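Local coordinates for putative fumarylacetoacetate hydrolase family protein (Yersinia pestis, PDB 3S52) that is of unknown function but belongs to the fumarylacetoacetate hydrolase family, adopts a fold rich in beta strands, and is present as a two-chain assembly, at residues V19-C24 / L46-E51; H71-L76 / A102-L107; A77-T82 / G187-T192; T153-I158 / S203-K208. All coordinates share one frame; numbering follows the deposited sequence.

Contact 1. Residues V19-C24 / L46-E51; sequences VNKVVC and LFIKPE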
loop_
_atom_site.group_PDB
_atom_site.type_symbol
_atom_site.label_atom_id
_atom_site.label_comp_id
_atom_site.label_asym_id
_atom_site.label_seq_id
_atom_site.Cartn_x
_atom_site.Cartn_y
_atom_site.Cartn_z
ATOM N N VAL A 19 -13.210 3.543 -4.198
ATOM C CA VAL A 19 -12.404 2.944 -3.156
ATOM C C VAL A 19 -11.046 2.643 -3.769
ATOM O O VAL A 19 -10.975 2.020 -4.827
ATOM C CB VAL A 19 -13.052 1.646 -2.681
ATOM C CG1 VAL A 19 -12.135 0.901 -1.685
ATOM C CG2 VAL A 19 -14.428 1.955 -2.077
ATOM N N ASN A 20 -9.974 3.134 -3.153
ATOM C CA ASN A 20 -8.631 2.788 -3.631
ATOM C C ASN A 20 -7.681 2.374 -2.529
ATOM O O ASN A 20 -7.251 1.218 -2.468
ATOM C CB ASN A 20 -8.015 3.936 -4.447
ATOM C CG ASN A 20 -8.646 4.073 -5.812
ATOM O OD1 ASN A 20 -9.512 4.937 -6.036
ATOM N ND2 ASN A 20 -8.231 3.209 -6.738
ATOM N N LYS A 21 -7.332 3.322 -1.663
ATOM C CA LYS A 21 -6.332 3.047 -0.632
ATOM C C LYS A 21 -6.643 3.731 0.691
ATOM O O LYS A 21 -7.528 4.593 0.782
ATOM C CB LYS A 21 -4.918 3.445 -1.101
ATOM C CG LYS A 21 -4.724 4.966 -1.334
ATOM C CD LYS A 21 -3.281 5.291 -1.766
ATOM C CE LYS A 21 -3.133 6.764 -2.209
ATOM N NZ LYS A 21 -4.003 7.108 -3.389
ATOM N N VAL A 22 -5.880 3.336 1.703
ATOM C CA VAL A 22 -5.944 3.894 3.046
ATOM C C VAL A 22 -4.512 4.301 3.419
ATOM O O VAL A 22 -3.621 3.461 3.406
ATOM C CB VAL A 22 -6.447 2.826 4.033
ATOM C CG1 VAL A 22 -6.641 3.413 5.428
ATOM C CG2 VAL A 22 -7.727 2.217 3.522
ATOM N N VAL A 23 -4.287 5.586 3.695
ATOM C CA VAL A 23 -2.965 6.080 4.093
ATOM C C VAL A 23 -3.006 6.280 5.593
ATOM O O VAL A 23 -3.947 6.854 6.124
ATOM C CB VAL A 23 -2.568 7.373 3.340
ATOM C CG1 VAL A 23 -1.101 7.782 3.651
ATOM C CG2 VAL A 23 -2.746 7.185 1.854
ATOM N N CYS A 24 -1.999 5.762 6.277
ATOM C CA CYS A 24 -2.058 5.589 7.722
ATOM C C CYS A 24 -0.837 6.173 8.358
ATOM O O CYS A 24 0.211 6.251 7.722
ATOM C CB CYS A 24 -2.099 4.095 8.071
ATOM S SG CYS A 24 -3.400 3.163 7.233
ATOM N N LEU A 46 4.557 6.846 7.810
ATOM C CA LEU A 46 3.456 6.613 6.874
ATOM C C LEU A 46 3.493 5.203 6.309
ATOM O O LEU A 46 4.550 4.714 5.923
ATOM C CB LEU A 46 3.526 7.610 5.711
ATOM C CG LEU A 46 3.351 9.085 6.084
ATOM C CD1 LEU A 46 3.111 9.906 4.835
ATOM C CD2 LEU A 46 2.143 9.225 7.020
ATOM N N PHE A 47 2.340 4.547 6.258
ATOM C CA PHE A 47 2.226 3.301 5.511
ATOM C C PHE A 47 0.836 3.265 4.915
ATOM O O PHE A 47 0.024 4.151 5.194
ATOM C CB PHE A 47 2.497 2.087 6.404
ATOM C CG PHE A 47 1.542 1.960 7.569
ATOM C CD1 PHE A 47 1.785 2.623 8.761
ATOM C CD2 PHE A 47 0.416 1.155 7.472
ATOM C CE1 PHE A 47 0.909 2.504 9.832
ATOM C CE2 PHE A 47 -0.476 1.029 8.538
ATOM C CZ PHE A 47 -0.234 1.704 9.713
ATOM N N ILE A 48 0.547 2.248 4.111
ATOM C CA ILE A 48 -0.691 2.251 3.329
ATOM C C ILE A 48 -1.331 0.871 3.370
ATOM O O ILE A 48 -0.617 -0.125 3.409
ATOM C CB ILE A 48 -0.409 2.631 1.851
ATOM C CG1 ILE A 48 0.172 4.046 1.758
ATOM C CG2 ILE A 48 -1.692 2.506 0.979
ATOM C CD1 ILE A 48 0.503 4.510 0.327
ATOM N N LYS A 49 -2.665 0.819 3.371
ATOM C CA LYS A 49 -3.390 -0.432 3.223
ATOM C C LYS A 49 -4.151 -0.390 1.899
ATOM O O LYS A 49 -4.630 0.671 1.484
ATOM C CB LYS A 49 -4.399 -0.630 4.351
ATOM C CG LYS A 49 -3.856 -0.569 5.781
ATOM C CD LYS A 49 -4.997 -0.899 6.764
ATOM C CE LYS A 49 -4.591 -0.789 8.224
ATOM N NZ LYS A 49 -4.042 -2.067 8.788
ATOM N N PRO A 50 -4.276 -1.543 1.227
ATOM C CA PRO A 50 -4.943 -1.523 -0.080
ATOM C C PRO A 50 -6.437 -1.764 0.063
ATOM O O PRO A 50 -6.902 -2.052 1.160
ATOM C CB PRO A 50 -4.296 -2.706 -0.797
ATOM C CG PRO A 50 -4.045 -3.696 0.327
ATOM C CD PRO A 50 -3.674 -2.859 1.530
ATOM N N GLU A 51 -7.170 -1.693 -1.042
ATOM C CA GLU A 51 -8.608 -1.926 -1.010
ATOM C C GLU A 51 -8.957 -3.287 -0.384
ATOM O O GLU A 51 -9.968 -3.427 0.309
ATOM C CB GLU A 51 -9.185 -1.803 -2.426
ATOM C CG GLU A 51 -10.573 -2.413 -2.594
ATOM C CD GLU A 51 -10.519 -3.908 -2.855
ATOM O OE1 GLU A 51 -9.675 -4.348 -3.669
ATOM O OE2 GLU A 51 -11.316 -4.644 -2.231
HETATM O O HOH W 1 -5.858 -1.046 -3.485
#

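Contact 2. Residues H71-L76 / A102-L107; sequences HHEIEL and ALDLTL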
loop_
_atom_site.group_PDB
_atom_site.type_symbol
_atom_site.label_atom_id
_atom_site.label_comp_id
_atom_site.label_asym_id
_atom_site.label_seq_id
_atom_site.Cartn_x
_atom_site.Cartn_y
_atom_site.Cartn_z
ATOM N N HIS A 71 -3.579 -7.818 16.783
ATOM C CA HIS A 71 -3.873 -6.749 17.739
ATOM C C HIS A 71 -4.826 -5.682 17.186
ATOM O O HIS A 71 -4.707 -5.275 16.031
ATOM C CB HIS A 71 -2.570 -6.061 18.178
ATOM C CG HIS A 71 -1.749 -6.864 19.140
ATOM N ND1 HIS A 71 -1.650 -8.239 19.072
ATOM C CD2 HIS A 71 -0.982 -6.483 20.189
ATOM C CE1 HIS A 71 -0.862 -8.670 20.042
ATOM N NE2 HIS A 71 -0.447 -7.625 20.737
ATOM N N HIS A 72 -5.753 -5.217 18.017
ATOM C CA HIS A 72 -6.625 -4.112 17.639
ATOM C C HIS A 72 -5.887 -2.759 17.777
ATOM O O HIS A 72 -5.107 -2.570 18.715
ATOM C CB HIS A 72 -7.892 -4.120 18.507
ATOM C CG HIS A 72 -7.621 -4.098 19.984
ATOM N ND1 HIS A 72 -7.263 -2.950 20.661
ATOM C CD2 HIS A 72 -7.653 -5.086 20.914
ATOM C CE1 HIS A 72 -7.080 -3.233 21.941
ATOM N NE2 HIS A 72 -7.310 -4.522 22.121
ATOM N N GLU A 73 -6.070 -1.851 16.815
ATOM C CA GLU A 73 -5.679 -0.467 17.041
ATOM C C GLU A 73 -6.790 0.457 16.566
ATOM O O GLU A 73 -6.878 0.746 15.371
ATOM C CB GLU A 73 -4.393 -0.166 16.255
ATOM C CG GLU A 73 -3.359 -1.267 16.382
ATOM C CD GLU A 73 -1.997 -0.862 15.843
ATOM O OE1 GLU A 73 -1.946 -0.013 14.923
ATOM O OE2 GLU A 73 -0.986 -1.399 16.351
ATOM N N ILE A 74 -7.555 1.014 17.498
ATOM C CA ILE A 74 -8.690 1.860 17.127
ATOM C C ILE A 74 -8.163 3.227 16.671
ATOM O O ILE A 74 -7.157 3.716 17.197
ATOM C CB ILE A 74 -9.721 2.008 18.287
ATOM C CG1 ILE A 74 -11.005 2.668 17.784
ATOM C CG2 ILE A 74 -9.148 2.822 19.425
ATOM C CD1 ILE A 74 -12.074 2.838 18.863
ATOM N N GLU A 75 -8.813 3.813 15.665
ATOM C CA GLU A 75 -8.326 5.048 15.054
ATOM C C GLU A 75 -9.455 5.832 14.426
ATOM O O GLU A 75 -10.425 5.250 13.932
ATOM C CB GLU A 75 -7.255 4.747 13.971
ATOM C CG GLU A 75 -6.163 3.765 14.436
ATOM C CD GLU A 75 -4.890 3.798 13.601
ATOM O OE1 GLU A 75 -4.773 4.670 12.717
ATOM O OE2 GLU A 75 -3.991 2.947 13.840
ATOM N N LEU A 76 -9.312 7.152 14.437
ATOM C CA LEU A 76 -10.209 8.028 13.696
ATOM C C LEU A 76 -9.882 7.899 12.208
ATOM O O LEU A 76 -8.708 7.996 11.813
ATOM C CB LEU A 76 -10.036 9.487 14.151
ATOM C CG LEU A 76 -10.896 10.460 13.345
ATOM C CD1 LEU A 76 -12.349 10.322 13.740
ATOM C CD2 LEU A 76 -10.418 11.905 13.524
ATOM N N ALA A 102 -12.016 3.210 12.572
ATOM C CA ALA A 102 -11.501 1.950 12.054
ATOM C C ALA A 102 -10.661 1.213 13.091
ATOM O O ALA A 102 -10.276 1.776 14.120
ATOM C CB ALA A 102 -10.669 2.193 10.790
ATOM N N LEU A 103 -10.390 -0.052 12.796
ATOM C CA LEU A 103 -9.366 -0.837 13.481
ATOM C C LEU A 103 -8.214 -1.066 12.515
ATOM O O LEU A 103 -8.390 -1.670 11.458
ATOM C CB LEU A 103 -9.920 -2.203 13.889
ATOM C CG LEU A 103 -11.100 -2.170 14.856
ATOM C CD1 LEU A 103 -11.558 -3.578 15.183
ATOM C CD2 LEU A 103 -10.714 -1.419 16.121
ATOM N N ASP A 104 -7.025 -0.597 12.866
ATOM C CA ASP A 104 -5.884 -0.920 12.051
ATOM C C ASP A 104 -5.379 -2.189 12.708
ATOM O O ASP A 104 -4.584 -2.144 13.658
ATOM C CB ASP A 104 -4.879 0.245 12.166
ATOM C CG ASP A 104 -3.454 -0.117 11.730
ATOM O OD1 ASP A 104 -3.243 -1.161 11.071
ATOM O OD2 ASP A 104 -2.538 0.685 12.046
ATOM N N LEU A 105 -5.768 -3.328 12.131
ATOM C CA LEU A 105 -5.405 -4.630 12.691
ATOM C C LEU A 105 -3.995 -4.958 12.262
ATOM O O LEU A 105 -3.632 -4.778 11.101
ATOM C CB LEU A 105 -6.335 -5.757 12.223
ATOM C CG LEU A 105 -7.846 -5.671 12.462
ATOM C CD1 LEU A 105 -8.513 -6.934 11.950
ATOM C CD2 LEU A 105 -8.154 -5.461 13.928
ATOM N N THR A 106 -3.214 -5.490 13.188
ATOM C CA THR A 106 -1.787 -5.600 12.970
ATOM C C THR A 106 -1.321 -6.970 13.403
ATOM O O THR A 106 -1.697 -7.435 14.474
ATOM C CB THR A 106 -1.046 -4.542 13.805
ATOM O OG1 THR A 106 -1.474 -3.232 13.406
ATOM C CG2 THR A 106 0.493 -4.667 13.637
ATOM N N LEU A 107 -0.468 -7.609 12.614
ATOM C CA LEU A 107 0.087 -8.858 13.106
ATOM C C LEU A 107 1.321 -8.405 13.844
ATOM O O LEU A 107 2.384 -8.199 13.264
ATOM C CB LEU A 107 0.439 -9.772 11.931
ATOM C CG LEU A 107 -0.802 -10.210 11.134
ATOM C CD1 LEU A 107 -0.448 -10.942 9.828
ATOM C CD2 LEU A 107 -1.703 -11.066 12.002
#

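Contact 3. Residues A77-T82 / G187-T192; sequences AVLIGT and GDIVLT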
loop_
_atom_site.group_PDB
_atom_site.type_symbol
_atom_site.label_atom_id
_atom_site.label_comp_id
_atom_site.label_asym_id
_atom_site.label_seq_id
_atom_site.Cartn_x
_atom_site.Cartn_y
_atom_site.Cartn_z
ATOM N N ALA A 77 -10.901 7.638 11.391
ATOM C CA ALA A 77 -10.702 7.563 9.937
ATOM C C ALA A 77 -11.311 8.803 9.282
ATOM O O ALA A 77 -12.391 9.239 9.663
ATOM C CB ALA A 77 -11.357 6.295 9.365
ATOM N N VAL A 78 -10.617 9.355 8.295
ATOM C CA VAL A 78 -11.052 10.561 7.609
ATOM C C VAL A 78 -11.260 10.211 6.141
ATOM O O VAL A 78 -10.389 9.608 5.516
ATOM C CB VAL A 78 -9.976 11.651 7.716
ATOM C CG1 VAL A 78 -10.416 12.923 7.031
ATOM C CG2 VAL A 78 -9.617 11.896 9.179
ATOM N N LEU A 79 -12.422 10.563 5.607
ATOM C CA LEU A 79 -12.746 10.308 4.206
ATOM C C LEU A 79 -12.435 11.542 3.373
ATOM O O LEU A 79 -12.918 12.643 3.665
ATOM C CB LEU A 79 -14.232 9.936 4.069
ATOM C CG LEU A 79 -14.812 9.629 2.676
ATOM C CD1 LEU A 79 -14.124 8.455 2.013
ATOM C CD2 LEU A 79 -16.314 9.375 2.757
ATOM N N ILE A 80 -11.628 11.357 2.333
ATOM C CA ILE A 80 -11.292 12.442 1.433
ATOM C C ILE A 80 -12.357 12.545 0.333
ATOM O O ILE A 80 -12.679 11.553 -0.315
ATOM C CB ILE A 80 -9.903 12.242 0.779
ATOM C CG1 ILE A 80 -8.814 11.986 1.836
ATOM C CG2 ILE A 80 -9.560 13.443 -0.094
ATOM C CD1 ILE A 80 -8.687 13.088 2.874
ATOM N N GLY A 81 -12.914 13.738 0.137
ATOM C CA GLY A 81 -13.934 13.939 -0.888
ATOM C C GLY A 81 -13.464 14.678 -2.132
ATOM O O GLY A 81 -14.193 14.760 -3.123
ATOM N N THR A 82 -12.253 15.230 -2.076
ATOM C CA THR A 82 -11.687 15.992 -3.187
ATOM C C THR A 82 -10.219 15.635 -3.293
ATOM O O THR A 82 -9.534 15.607 -2.283
ATOM C CB THR A 82 -11.778 17.510 -2.900
ATOM O OG1 THR A 82 -13.136 17.876 -2.616
ATOM C CG2 THR A 82 -11.259 18.328 -4.078
ATOM N N GLY A 187 -12.406 9.563 -2.129
ATOM C CA GLY A 187 -12.704 8.194 -1.754
ATOM C C GLY A 187 -11.562 7.527 -1.008
ATOM O O GLY A 187 -11.731 6.434 -0.476
ATOM N N ASP A 188 -10.388 8.157 -0.968
ATOM C CA ASP A 188 -9.325 7.584 -0.150
ATOM C C ASP A 188 -9.639 7.846 1.312
ATOM O O ASP A 188 -10.387 8.761 1.645
ATOM C CB ASP A 188 -7.935 8.107 -0.515
ATOM C CG ASP A 188 -7.377 7.463 -1.796
ATOM O OD1 ASP A 188 -7.902 6.425 -2.257
ATOM O OD2 ASP A 188 -6.396 7.997 -2.339
ATOM N N ILE A 189 -9.066 7.028 2.183
ATOM C CA ILE A 189 -9.310 7.144 3.605
ATOM C C ILE A 189 -7.973 7.404 4.282
ATOM O O ILE A 189 -6.947 6.850 3.874
ATOM C CB ILE A 189 -9.935 5.826 4.152
ATOM C CG1 ILE A 189 -11.291 5.544 3.488
ATOM C CG2 ILE A 189 -10.059 5.857 5.657
ATOM C CD1 ILE A 189 -11.786 4.103 3.694
ATOM N N VAL A 190 -7.984 8.238 5.317
ATOM C CA VAL A 190 -6.786 8.472 6.105
ATOM C C VAL A 190 -7.030 7.991 7.520
ATOM O O VAL A 190 -8.054 8.334 8.128
ATOM C CB VAL A 190 -6.400 9.951 6.129
ATOM C CG1 VAL A 190 -5.342 10.209 7.212
ATOM C CG2 VAL A 190 -5.917 10.388 4.749
ATOM N N LEU A 191 -6.113 7.164 8.025
ATOM C CA LEU A 191 -6.155 6.711 9.415
ATOM C C LEU A 191 -5.190 7.567 10.204
ATOM O O LEU A 191 -4.065 7.810 9.763
ATOM C CB LEU A 191 -5.765 5.234 9.541
ATOM C CG LEU A 191 -6.742 4.226 8.933
ATOM C CD1 LEU A 191 -6.403 2.802 9.402
ATOM C CD2 LEU A 191 -8.169 4.576 9.296
ATOM N N THR A 192 -5.647 8.061 11.345
ATOM C CA THR A 192 -4.917 9.084 12.085
ATOM C C THR A 192 -4.093 8.568 13.283
ATOM O O THR A 192 -3.520 9.360 14.025
ATOM C CB THR A 192 -5.870 10.198 12.541
ATOM O OG1 THR A 192 -6.861 9.629 13.403
ATOM C CG2 THR A 192 -6.560 10.831 11.341
#

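Contact 4. Residues T153-I158 / S203-K208; sequences TINGEI and SGDMLK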
loop_
_atom_site.group_PDB
_atom_site.type_symbol
_atom_site.label_atom_id
_atom_site.label_comp_id
_atom_site.label_asym_id
_atom_site.label_seq_id
_atom_site.Cartn_x
_atom_site.Cartn_y
_atom_site.Cartn_z
ATOM N N THR A 153 -14.236 -1.427 23.559
ATOM C CA THR A 153 -14.540 -2.323 24.661
ATOM C C THR A 153 -14.535 -3.730 24.082
ATOM O O THR A 153 -15.145 -3.978 23.047
ATOM C CB THR A 153 -15.936 -2.015 25.246
ATOM O OG1 THR A 153 -15.932 -0.706 25.829
ATOM C CG2 THR A 153 -16.316 -3.005 26.301
ATOM N N ILE A 154 -13.809 -4.638 24.724
ATOM C CA ILE A 154 -13.777 -6.023 24.292
ATOM C C ILE A 154 -14.226 -6.919 25.439
ATOM O O ILE A 154 -13.652 -6.873 26.534
ATOM C CB ILE A 154 -12.376 -6.421 23.799
ATOM C CG1 ILE A 154 -12.041 -5.669 22.510
ATOM C CG2 ILE A 154 -12.297 -7.909 23.527
ATOM C CD1 ILE A 154 -10.707 -6.058 21.923
ATOM N N ASN A 155 -15.266 -7.704 25.178
ATOM C CA ASN A 155 -15.892 -8.566 26.180
ATOM C C ASN A 155 -16.205 -7.788 27.448
ATOM O O ASN A 155 -15.904 -8.232 28.555
ATOM C CB ASN A 155 -15.019 -9.796 26.496
ATOM C CG ASN A 155 -14.640 -10.587 25.254
ATOM O OD1 ASN A 155 -15.421 -10.704 24.299
ATOM N ND2 ASN A 155 -13.437 -11.151 25.265
ATOM N N GLY A 156 -16.803 -6.613 27.281
ATOM C CA GLY A 156 -17.245 -5.810 28.413
ATOM C C GLY A 156 -16.160 -5.047 29.154
ATOM O O GLY A 156 -16.447 -4.356 30.131
ATOM N N GLU A 157 -14.915 -5.159 28.694
ATOM C CA GLU A 157 -13.792 -4.490 29.347
ATOM C C GLU A 157 -13.181 -3.415 28.447
ATOM O O GLU A 157 -12.852 -3.675 27.288
ATOM C CB GLU A 157 -12.710 -5.514 29.694
ATOM C CG GLU A 157 -11.451 -4.881 30.252
ATOM C CD GLU A 157 -10.262 -5.828 30.264
ATOM O OE1 GLU A 157 -10.466 -7.057 30.178
ATOM O OE2 GLU A 157 -9.117 -5.336 30.355
ATOM N N ILE A 158 -13.008 -2.214 28.974
ATOM C CA ILE A 158 -12.436 -1.142 28.164
ATOM C C ILE A 158 -10.992 -1.467 27.843
ATOM O O ILE A 158 -10.205 -1.758 28.732
ATOM C CB ILE A 158 -12.433 0.182 28.904
ATOM C CG1 ILE A 158 -13.858 0.703 29.035
ATOM C CG2 ILE A 158 -11.534 1.195 28.172
ATOM C CD1 ILE A 158 -13.976 1.866 29.979
ATOM N N SER A 203 -10.701 -15.152 18.204
ATOM C CA SER A 203 -11.989 -15.582 17.715
ATOM C C SER A 203 -12.980 -15.689 18.882
ATOM O O SER A 203 -12.677 -16.273 19.922
ATOM C CB SER A 203 -11.838 -16.920 16.992
ATOM O OG SER A 203 -12.946 -17.138 16.144
ATOM N N GLY A 204 -14.156 -15.096 18.719
ATOM C CA GLY A 204 -15.183 -15.162 19.751
ATOM C C GLY A 204 -15.319 -13.890 20.580
ATOM O O GLY A 204 -16.293 -13.723 21.297
ATOM N N ASP A 205 -14.347 -12.990 20.492
ATOM C CA ASP A 205 -14.434 -11.737 21.237
ATOM C C ASP A 205 -15.569 -10.888 20.694
ATOM O O ASP A 205 -15.832 -10.886 19.492
ATOM C CB ASP A 205 -13.146 -10.932 21.131
ATOM C CG ASP A 205 -12.008 -11.524 21.950
ATOM O OD1 ASP A 205 -12.244 -12.415 22.797
ATOM O OD2 ASP A 205 -10.869 -11.065 21.747
HETATM N N MSE A 206 -16.238 -10.181 21.597
HETATM C CA MSE A 206 -17.259 -9.210 21.239
HETATM C C MSE A 206 -16.671 -7.815 21.358
HETATM O O MSE A 206 -16.061 -7.469 22.372
HETATM C CB MSE A 206 -18.441 -9.317 22.190
HETATM C CG MSE A 206 -19.429 -10.414 21.857
HETATM SE SE MSE A 206 -20.792 -10.501 23.246
HETATM C CE MSE A 206 -21.139 -8.601 23.491
ATOM N N LEU A 207 -16.869 -7.009 20.327
ATOM C CA LEU A 207 -16.329 -5.668 20.313
ATOM C C LEU A 207 -17.444 -4.646 20.374
ATOM O O LEU A 207 -18.437 -4.762 19.659
ATOM C CB LEU A 207 -15.526 -5.449 19.039
ATOM C CG LEU A 207 -14.060 -5.869 19.033
ATOM C CD1 LEU A 207 -13.915 -7.321 19.453
ATOM C CD2 LEU A 207 -13.460 -5.623 17.653
ATOM N N LYS A 208 -17.284 -3.646 21.226
ATOM C CA LYS A 208 -18.153 -2.471 21.160
ATOM C C LYS A 208 -17.264 -1.280 20.881
ATOM O O LYS A 208 -16.319 -1.020 21.630
ATOM C CB LYS A 208 -18.918 -2.255 22.465
ATOM C CG LYS A 208 -19.695 -0.947 22.478
ATOM C CD LYS A 208 -20.357 -0.690 23.818
ATOM C CE LYS A 208 -21.102 -1.917 24.304
ATOM N NZ LYS A 208 -22.052 -2.435 23.280
#

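Contact 1. Residues V19-C24 / L46-E51
C24 lays its CB over one face of the F47 ring, 3.6 Å from the ring centroid and only 20° off the normal, in a CH-pi contact offset toward the rim. Its SG stands obliquely to the same ring, a Cys sulfur-aromatic approach, and also meets the aliphatic chain of K49, SG to CG 4.0 Å. F47 can slip beneath C24 because its CG sits between the backbone N and the carbonyl carbon (chi1 60°). Next along, the CB atoms of V22 and K49 lie 4.0 Å apart. On the other face of the sheet V23 CG2 approaches I48 CG1 at 4.3 Å. The backbones illustrate regular antiparallel pairing: V22 with K49 and C24 with F47 are hydrogen-bonded pairs, each closed by two bonds, with K49 N to V22 O at 2.8 Å. Where the pairing frays, a water accepts from E51 N at 2.8 Å and lies close to N20 O; beside it V19 CG1 crosses the E51 chain, meeting CG at 3.8 Å. The polar ends look elsewhere: K49 NZ forms a salt bridge with D104 and reaches the carbonyls of K125 and S130, K21 pairs with D188, and E51 meets R185 of the second subunit. The chemistry is thus divided: backbone bonds join the strands, the ring and aliphatic chains fill the face beside them, and charged tips link the pair to D188, D104 and the second subunit.

Contact 2. Residues H71-L76 / A102-L107
Three carboxylates, those of E73, D104 and E75, are the flat groups here, and D104 OD2 meets the other two. E73 runs alongside D104 and points the same way, but their carboxylate planes are turned 78° apart, with E73 OE1 3.0 Å from D104 OD2. Two residues on, E75 reaches across at a slant, its plane 72° from that of D104 and its OE2 3.2 Å from the same OD2. These are close approaches of like groups, not hydrogen bonds; the like charge is probably eased by K125 and K49. K125 forms salt bridges with E73 and D104 and is bonded to T106 OG1, while K49 takes D104 OD1. Separately, the backbone N of G193 bonds E75 OE1. The gathering is consistent with the acidic cluster at which relatives in this family hold a divalent metal. D104 is presented by a chi1 of 162°, CG lying opposite its backbone N, and by its own N-H, which meets E73 O at 2.8 Å. At either end hydrogen-bonded antiparallel pairs flank this interruption: E75 with A102, A102 N to E75 O 2.9 Å, and H71 with T106, H71 N to T106 O 3.0 Å. On the reverse face L103 CD2 lies 4.2 Å from I74 CB. Strand 189-191 neighbours 70-80 in the sheet, L191 touching E75, A102 and D104; 131-138 neighbours 96-107; strand 149-154 of the second sheet packs against H72 and I74.

Contact 3. Residues A77-T82 / G187-T192
A77 turns its CB into the fork made by two side chains of the opposite strand: L191 CD2 at 3.6 Å and I189 CG2 at 4.0 Å. The leucine reaches in with its CG opposite the carbonyl carbon (chi1 -68°), which brings one methyl branch over the small alanine. Farther along the same face L79 extends its CD1 toward the residues just before strand 189-191, approaching the D188 carbonyl oxygen at 3.8 Å and, more loosely, I189 CG1. The other face carries V78 and V190, which stand across from each other, while V78 CG2 meets T192 CG2 at 3.9 Å with the two side chains at about a right angle. I80 CD1 leans on V190 CG2 at 4.3 Å from the flank.

Such alternation is that of extended beta strands, here paired antiparallel. Strands 77-80 and 189-191 run 156° apart within the mixed sheet, each sending one row of side chains to each face. A77, L79, I189 and L191 pack on strand 131-138, with I133 under both A77 and I189; V78, I80 and V190 meet I175 of helix 171-181. The backbone bonds alternate accordingly: V78 and V190 form a hydrogen-bonded pair, V78 N to V190 O measuring 2.8 Å. Beyond it the ladder is carried ahead of strand 189-191 by I80 N to D188 O and by the short G187 N to I80 O bond of 2.7 Å. G187 has a positive phi (95°), at which a CB would jam against the preceding carbonyl O. D188 sends its carboxylate away from the pair, to K21 and the backbone N of R185.

Contact 4. Residues T153-I158 / S203-K208
This is an antiparallel edge-to-edge strand pairing at the turn end of a hairpin, set in the separate four-stranded sheet where strand 149-154 lies between 157-163 and 206-211. I154 to E157 form a type I' turn, and strand 206-208 runs beside its first arm. T153 and K208 make the regular hydrogen-bonded pair, K208 N to T153 O at 2.8 Å and nearly straight. One step along, I154 and L207 lie side by side and point the same way, CG1 to CD1 3.9 Å, on the buried face; I154 CG2 also brushes the D205 side chain.

At the turn itself N155 continues the ladder: its backbone N bonds M206 O, but the return bond from M206 N goes to the side-chain OD1 of N155 at 2.9 Å, close to linear. The same amide offers its ND2 to D205 OD1 at 3.0 Å, the acid standing in the amide plane while being met from above its own carboxylate plane. Amide and carboxylate are turned 77° against each other. A chi1 of -54° swings the amide over to the other strand. D205 OD2 is meanwhile taken by the backbone N of Q202, and K208 NZ by N217. Both ends of the N155 amide are therefore used, which fixes its flip and lets the side chain of this exposed turn residue stand in for a backbone carbonyl that the turn has rotated away.

How the contacts relate
From the N terminus, contact 1 closes first, bringing 46-51 back beside 19-24 across a loop that includes helix 30-35; it is in series with the other three. Contact 2 closes the excursion between 71-76 and 102-107. Contact 3 opens at 77-82, within that excursion, and closes only at 187-192, so the two cross while sharing strand 70-80. Contact 4, from 153-158 to 203-208, crosses contact 3 in turn but follows contact 2. Contacts 1 to 3 tie together one mixed sheet, strand 189-191 lying between 21-26 and 70-80. Contact 4 belongs to the second sheet, which packs on contact 2 through H72 on I154 and L103 on L207.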